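Long-range contact in putative S-adenosylmethionine-dependent methyltransferase (Bacteroides thetaiotaomicron, PDB 1WYZ), which probably transfers methyl groups from S-adenosylmethionine to a substrate not yet identified: residues E2-D14 / K114-L126. Residues are numbered along the deposited sequence; the frame is centred on the assembly and turned at random.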
ATOM      1  N   GLU A   2     -21.061  -0.685   8.553  1.00 68.28           N
ATOM      2  CA  GLU A   2     -21.632   0.618   8.093  1.00 68.84           C
ATOM      3  C   GLU A   2     -21.300   1.722   9.091  1.00 67.85           C
ATOM      4  O   GLU A   2     -20.539   2.631   8.775  1.00 69.00           O
ATOM      5  CB  GLU A   2     -23.150   0.505   7.929  1.00 55.38           C
ATOM      6  CG  GLU A   2     -23.828   1.737   7.340  1.00 57.43           C
ATOM      7  CD  GLU A   2     -23.489   1.954   5.880  1.00 59.74           C
ATOM      8  OE1 GLU A   2     -23.506   0.964   5.122  1.00 61.31           O
ATOM      9  OE2 GLU A   2     -23.218   3.111   5.488  1.00 60.60           O
ATOM     10  N   THR A   3     -21.865   1.652  10.292  1.00 51.32           N
ATOM     11  CA  THR A   3     -21.593   2.675  11.293  1.00 49.90           C
ATOM     12  C   THR A   3     -20.142   2.530  11.753  1.00 48.64           C
ATOM     13  O   THR A   3     -19.805   1.628  12.527  1.00 49.74           O
ATOM     14  CB  THR A   3     -22.562   2.556  12.497  1.00 52.25           C
ATOM     15  OG1 THR A   3     -22.110   3.405  13.560  1.00 52.98           O
ATOM     16  CG2 THR A   3     -22.647   1.120  12.982  1.00 53.75           C
ATOM     17  N   ALA A   4     -19.288   3.420  11.251  1.00 53.06           N
ATOM     18  CA  ALA A   4     -17.866   3.392  11.572  1.00 49.31           C
ATOM     19  C   ALA A   4     -17.116   4.582  10.975  1.00 46.24           C
ATOM     20  O   ALA A   4     -17.710   5.449  10.334  1.00 45.81           O
ATOM     21  CB  ALA A   4     -17.251   2.093  11.061  1.00 35.00           C
ATOM     22  N   LEU A   5     -15.803   4.612  11.208  1.00 33.12           N
ATOM     23  CA  LEU A   5     -14.933   5.656  10.684  1.00 30.25           C
ATOM     24  C   LEU A   5     -14.266   5.115   9.419  1.00 29.80           C
ATOM     25  O   LEU A   5     -13.308   4.334   9.480  1.00 26.98           O
ATOM     26  CB  LEU A   5     -13.859   6.052  11.715  1.00 36.21           C
ATOM     27  CG  LEU A   5     -12.856   7.150  11.300  1.00 35.62           C
ATOM     28  CD1 LEU A   5     -13.577   8.491  11.137  1.00 34.38           C
ATOM     29  CD2 LEU A   5     -11.755   7.274  12.338  1.00 31.30           C
ATOM     30  N   TYR A   6     -14.804   5.523   8.277  1.00 34.52           N
ATOM     31  CA  TYR A   6     -14.301   5.122   6.976  1.00 33.65           C
ATOM     32  C   TYR A   6     -13.134   6.015   6.552  1.00 34.53           C
ATOM     33  O   TYR A   6     -13.281   7.237   6.453  1.00 36.67           O
ATOM     34  CB  TYR A   6     -15.423   5.230   5.948  1.00 33.19           C
ATOM     35  CG  TYR A   6     -16.440   4.103   5.998  1.00 33.97           C
ATOM     36  CD1 TYR A   6     -16.228   2.918   5.295  1.00 34.04           C
ATOM     37  CD2 TYR A   6     -17.635   4.244   6.696  1.00 31.78           C
ATOM     38  CE1 TYR A   6     -17.183   1.904   5.276  1.00 31.83           C
ATOM     39  CE2 TYR A   6     -18.600   3.235   6.684  1.00 31.15           C
ATOM     40  CZ  TYR A   6     -18.368   2.066   5.967  1.00 32.85           C
ATOM     41  OH  TYR A   6     -19.325   1.069   5.924  1.00 34.03           O
ATOM     42  N   LEU A   7     -11.973   5.410   6.322  1.00 30.79           N
ATOM     43  CA  LEU A   7     -10.786   6.142   5.886  1.00 29.83           C
ATOM     44  C   LEU A   7     -10.858   6.269   4.371  1.00 31.05           C
ATOM     45  O   LEU A   7     -10.533   5.328   3.657  1.00 31.03           O
ATOM     46  CB  LEU A   7      -9.535   5.373   6.299  1.00 22.91           C
ATOM     47  CG  LEU A   7      -8.966   5.674   7.694  1.00 21.68           C
ATOM     48  CD1 LEU A   7     -10.026   6.237   8.611  1.00 14.66           C
ATOM     49  CD2 LEU A   7      -8.344   4.407   8.263  1.00 19.23           C
ATOM     50  N   LEU A   8     -11.273   7.441   3.891  1.00 33.83           N
ATOM     51  CA  LEU A   8     -11.444   7.690   2.451  1.00 36.66           C
ATOM     52  C   LEU A   8     -10.262   8.167   1.586  1.00 34.96           C
ATOM     53  O   LEU A   8      -9.748   9.260   1.778  1.00 37.39           O
ATOM     54  CB  LEU A   8     -12.590   8.686   2.256  1.00 45.13           C
ATOM     55  CG  LEU A   8     -13.869   8.383   3.034  1.00 45.14           C
ATOM     56  CD1 LEU A   8     -14.893   9.466   2.751  1.00 45.50           C
ATOM     57  CD2 LEU A   8     -14.392   7.007   2.629  1.00 46.26           C
ATOM     58  N   PRO A   9      -9.819   7.347   0.621  1.00 25.54           N
ATOM     59  CA  PRO A   9      -8.700   7.816  -0.207  1.00 25.76           C
ATOM     60  C   PRO A   9      -9.096   8.697  -1.408  1.00 25.13           C
ATOM     61  O   PRO A   9     -10.203   8.593  -1.932  1.00 25.12           O
ATOM     62  CB  PRO A   9      -8.001   6.514  -0.618  1.00 30.72           C
ATOM     63  CG  PRO A   9      -9.081   5.469  -0.543  1.00 28.11           C
ATOM     64  CD  PRO A   9      -9.878   5.871   0.661  1.00 29.27           C
ATOM     65  N   VAL A  10      -8.191   9.576  -1.827  1.00 37.92           N
ATOM     66  CA  VAL A  10      -8.438  10.467  -2.979  1.00 40.50           C
ATOM     67  C   VAL A  10      -7.438  10.150  -4.095  1.00 41.58           C
ATOM     68  O   VAL A  10      -6.635   9.225  -3.961  1.00 40.48           O
ATOM     69  CB  VAL A  10      -8.280  11.974  -2.600  1.00 30.29           C
ATOM     70  CG1 VAL A  10      -9.287  12.364  -1.523  1.00 28.29           C
ATOM     71  CG2 VAL A  10      -6.856  12.242  -2.126  1.00 28.26           C
ATOM     72  N   THR A  11      -7.471  10.920  -5.180  1.00 37.86           N
ATOM     73  CA  THR A  11      -6.556  10.685  -6.302  1.00 39.72           C
ATOM     74  C   THR A  11      -5.117  11.121  -6.012  1.00 41.49           C
ATOM     75  O   THR A  11      -4.882  12.061  -5.253  1.00 42.99           O
ATOM     76  CB  THR A  11      -7.007  11.435  -7.582  1.00 49.82           C
ATOM     77  OG1 THR A  11      -7.008  12.846  -7.337  1.00 50.85           O
ATOM     78  CG2 THR A  11      -8.399  10.990  -8.012  1.00 48.23           C
ATOM     79  N   LEU A  12      -4.162  10.429  -6.629  1.00 40.49           N
ATOM     80  CA  LEU A  12      -2.744  10.736  -6.469  1.00 41.71           C
ATOM     81  C   LEU A  12      -2.420  12.012  -7.247  1.00 41.81           C
ATOM     82  O   LEU A  12      -1.568  12.800  -6.843  1.00 41.78           O
ATOM     83  CB  LEU A  12      -1.886   9.571  -6.989  1.00 53.25           C
ATOM     84  CG  LEU A  12      -1.063   8.700  -6.020  1.00 54.06           C
ATOM     85  CD1 LEU A  12      -1.880   8.318  -4.786  1.00 53.39           C
ATOM     86  CD2 LEU A  12      -0.589   7.453  -6.754  1.00 50.31           C
ATOM     87  N   GLY A  13      -3.107  12.215  -8.365  1.00 39.87           N
ATOM     88  CA  GLY A  13      -2.877  13.406  -9.163  1.00 39.65           C
ATOM     89  C   GLY A  13      -4.160  13.916  -9.790  1.00 39.06           C
ATOM     90  O   GLY A  13      -5.221  13.862  -9.178  1.00 38.10           O
ATOM     91  N   ASP A  14      -4.053  14.416 -11.017  1.00 62.80           N
ATOM     92  CA  ASP A  14      -5.198  14.936 -11.758  1.00 63.43           C
ATOM     93  C   ASP A  14      -5.716  13.869 -12.731  1.00 62.84           C
ATOM     94  O   ASP A  14      -5.335  13.840 -13.904  1.00 61.90           O
ATOM     95  CB  ASP A  14      -4.788  16.206 -12.518  1.00 68.42           C
ATOM     96  CG  ASP A  14      -5.806  16.615 -13.568  1.00 71.11           C
ATOM     97  OD1 ASP A  14      -7.003  16.702 -13.229  1.00 72.08           O
ATOM     98  OD2 ASP A  14      -5.411  16.852 -14.731  1.00 71.52           O
ATOM     99  N   LYS A 114     -15.166   1.525  15.520  1.00 27.63           N
ATOM    100  CA  LYS A 114     -14.919   0.746  14.303  1.00 27.71           C
ATOM    101  C   LYS A 114     -14.260   1.585  13.209  1.00 27.92           C
ATOM    102  O   LYS A 114     -14.725   2.674  12.865  1.00 25.24           O
ATOM    103  CB  LYS A 114     -16.231   0.158  13.761  1.00 38.63           C
ATOM    104  CG  LYS A 114     -16.093  -0.593  12.447  1.00 38.47           C
ATOM    105  CD  LYS A 114     -15.145  -1.747  12.603  1.00 42.13           C
ATOM    106  CE  LYS A 114     -15.242  -2.693  11.434  1.00 44.65           C
ATOM    107  NZ  LYS A 114     -16.623  -3.227  11.308  1.00 47.95           N
ATOM    108  N   VAL A 115     -13.180   1.048  12.660  1.00 37.71           N
ATOM    109  CA  VAL A 115     -12.425   1.714  11.612  1.00 36.79           C
ATOM    110  C   VAL A 115     -12.393   0.803  10.385  1.00 37.17           C
ATOM    111  O   VAL A 115     -12.200  -0.415  10.499  1.00 35.26           O
ATOM    112  CB  VAL A 115     -10.969   1.985  12.077  1.00 25.55           C
ATOM    113  CG1 VAL A 115     -10.186   2.733  11.002  1.00 25.03           C
ATOM    114  CG2 VAL A 115     -10.990   2.762  13.365  1.00 24.56           C
ATOM    115  N   ILE A 116     -12.597   1.389   9.213  1.00 28.72           N
ATOM    116  CA  ILE A 116     -12.570   0.611   7.992  1.00 30.02           C
ATOM    117  C   ILE A 116     -11.951   1.410   6.846  1.00 29.19           C
ATOM    118  O   ILE A 116     -12.460   2.453   6.437  1.00 28.20           O
ATOM    119  CB  ILE A 116     -13.998   0.092   7.660  1.00 41.92           C
ATOM    120  CG1 ILE A 116     -14.098  -0.300   6.191  1.00 43.29           C
ATOM    121  CG2 ILE A 116     -15.028   1.108   8.079  1.00 41.12           C
ATOM    122  CD1 ILE A 116     -15.330  -1.125   5.827  1.00 47.00           C
ATOM    123  N   PRO A 117     -10.806   0.932   6.334  1.00 32.16           N
ATOM    124  CA  PRO A 117     -10.093   1.589   5.235  1.00 30.26           C
ATOM    125  C   PRO A 117     -10.613   1.132   3.858  1.00 29.70           C
ATOM    126  O   PRO A 117     -10.855  -0.052   3.644  1.00 27.19           O
ATOM    127  CB  PRO A 117      -8.651   1.151   5.476  1.00 24.28           C
ATOM    128  CG  PRO A 117      -8.848  -0.305   5.859  1.00 24.01           C
ATOM    129  CD  PRO A 117     -10.050  -0.244   6.819  1.00 23.74           C
ATOM    130  N   LEU A 118     -10.795   2.072   2.936  1.00 36.46           N
ATOM    131  CA  LEU A 118     -11.271   1.712   1.604  1.00 37.19           C
ATOM    132  C   LEU A 118     -10.110   1.732   0.609  1.00 36.89           C
ATOM    133  O   LEU A 118      -9.135   2.464   0.799  1.00 36.43           O
ATOM    134  CB  LEU A 118     -12.385   2.665   1.155  1.00 25.45           C
ATOM    135  CG  LEU A 118     -13.625   2.736   2.051  1.00 26.08           C
ATOM    136  CD1 LEU A 118     -14.712   3.534   1.334  1.00 24.20           C
ATOM    137  CD2 LEU A 118     -14.138   1.331   2.378  1.00 24.86           C
ATOM    138  N   VAL A 119     -10.214   0.929  -0.445  1.00 28.60           N
ATOM    139  CA  VAL A 119      -9.153   0.846  -1.441  1.00 29.68           C
ATOM    140  C   VAL A 119      -8.901   2.151  -2.193  1.00 29.09           C
ATOM    141  O   VAL A 119      -9.822   2.859  -2.586  1.00 29.36           O
ATOM    142  CB  VAL A 119      -9.438  -0.275  -2.454  1.00 31.37           C
ATOM    143  CG1 VAL A 119      -8.309  -0.360  -3.462  1.00 33.73           C
ATOM    144  CG2 VAL A 119      -9.585  -1.601  -1.732  1.00 32.96           C
ATOM    145  N   GLY A 120      -7.630   2.463  -2.388  1.00 33.70           N
ATOM    146  CA  GLY A 120      -7.294   3.681  -3.087  1.00 35.51           C
ATOM    147  C   GLY A 120      -5.911   3.596  -3.681  1.00 35.72           C
ATOM    148  O   GLY A 120      -5.164   2.658  -3.392  1.00 36.84           O
ATOM    149  N   PRO A 121      -5.538   4.558  -4.527  1.00 27.99           N
ATOM    150  CA  PRO A 121      -4.199   4.459  -5.089  1.00 28.76           C
ATOM    151  C   PRO A 121      -3.165   4.762  -4.007  1.00 29.69           C
ATOM    152  O   PRO A 121      -3.345   5.670  -3.191  1.00 29.09           O
ATOM    153  CB  PRO A 121      -4.224   5.502  -6.201  1.00 30.68           C
ATOM    154  CG  PRO A 121      -5.048   6.592  -5.594  1.00 29.96           C
ATOM    155  CD  PRO A 121      -6.188   5.822  -4.914  1.00 29.91           C
ATOM    156  N   SER A 122      -2.105   3.959  -3.980  1.00 34.53           N
ATOM    157  CA  SER A 122      -1.001   4.139  -3.042  1.00 33.76           C
ATOM    158  C   SER A 122       0.257   4.131  -3.888  1.00 34.74           C
ATOM    159  O   SER A 122       0.596   3.109  -4.499  1.00 35.57           O
ATOM    160  CB  SER A 122      -0.917   2.993  -2.027  1.00 33.36           C
ATOM    161  OG  SER A 122       0.326   3.027  -1.326  1.00 32.93           O
ATOM    162  N   SER A 123       0.941   5.267  -3.941  1.00 26.02           N
ATOM    163  CA  SER A 123       2.162   5.349  -4.721  1.00 26.44           C
ATOM    164  C   SER A 123       3.167   4.367  -4.138  1.00 26.62           C
ATOM    165  O   SER A 123       4.074   3.923  -4.829  1.00 26.54           O
ATOM    166  CB  SER A 123       2.721   6.772  -4.683  1.00 36.07           C
ATOM    167  OG  SER A 123       2.860   7.214  -3.357  1.00 35.45           O
ATOM    168  N   ILE A 124       3.000   4.021  -2.866  1.00 36.04           N
ATOM    169  CA  ILE A 124       3.905   3.075  -2.242  1.00 34.49           C
ATOM    170  C   ILE A 124       3.769   1.655  -2.809  1.00 34.69           C
ATOM    171  O   ILE A 124       4.761   1.107  -3.286  1.00 33.61           O
ATOM    172  CB  ILE A 124       3.728   3.068  -0.707  1.00 50.29           C
ATOM    173  CG1 ILE A 124       4.401   4.302  -0.114  1.00 49.46           C
ATOM    174  CG2 ILE A 124       4.385   1.827  -0.090  1.00 53.67           C
ATOM    175  CD1 ILE A 124       3.644   5.610  -0.325  1.00 63.74           C
ATOM    176  N   ILE A 125       2.568   1.063  -2.787  1.00 33.90           N
ATOM    177  CA  ILE A 125       2.426  -0.306  -3.318  1.00 35.46           C
ATOM    178  C   ILE A 125       2.446  -0.359  -4.846  1.00 33.65           C
ATOM    179  O   ILE A 125       2.930  -1.329  -5.424  1.00 33.27           O
ATOM    180  CB  ILE A 125       1.133  -1.031  -2.837  1.00 52.76           C
ATOM    181  CG1 ILE A 125      -0.068  -0.537  -3.634  1.00 54.67           C
ATOM    182  CG2 ILE A 125       0.915  -0.805  -1.339  1.00 54.95           C
ATOM    183  CD1 ILE A 125      -1.293  -1.438  -3.576  1.00 51.49           C
ATOM    184  N   LEU A 126       1.908   0.669  -5.501  1.00 30.29           N
ATOM    185  CA  LEU A 126       1.915   0.717  -6.957  1.00 27.97           C
ATOM    186  C   LEU A 126       3.370   0.708  -7.435  1.00 28.53           C
ATOM    187  O   LEU A 126       3.710   0.032  -8.417  1.00 27.11           O
ATOM    188  CB  LEU A 126       1.189   1.972  -7.457  1.00 24.00           C
ATOM    189  CG  LEU A 126      -0.344   1.880  -7.375  1.00 26.46           C
ATOM    190  CD1 LEU A 126      -0.990   3.251  -7.594  1.00 23.03           C
ATOM    191  CD2 LEU A 126      -0.850   0.862  -8.409  1.00 23.56           C
TER
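Y6 and I116 lean the same way from neighbouring strands: the tyrosine CG stands anti to its carbonyl carbon (chi1 -77°), while I116 CG1 is anti to the backbone N (chi1 161°), which leaves the CG2 branch over the ring. These strands, 5-8 and 115-117, are the parallel pair at one border of the five-stranded parallel sheet in the N-terminal half of this RsmI-like protein. I116 CG2 makes a CH-pi contact, 3.7 Å from the Y6 ring centroid, and I116 CD1 reaches the rim at Y6 CE1. At the ring edge sits L118 CD2, whose sister methyl CD1 lies beside L8 CD2. Replacing Y6 by an alanine would probably leave I116 CG2 and L118 CD2 facing a gap where the ring had been. On the opposite sheet face, L7 CD2 meets V115 CG1 at 3.7 Å, covered by helix 100-110, whose V105 touches L7 and Q109 touches V115.

The backbones are joined by L5 N to K114 O (2.8 Å, nearly straight), I116 N to L5 O and L7 N to I116 O; L118 N to L7 O is weak at 3.3 Å. On the other side, strand 5-8 bonds to strand 86-89, so it lies inside the sheet. Beyond the strands the chains stay together as loops. P9 CG rests on the carbonyls of L118 and V119, and L12 CD1 packs against P121 CG (3.7 Å). Its other methyl reaches on to helix 123-131, which leads to the second, mixed sheet: L12 CD2 lies 4.0 Å from S123 CB.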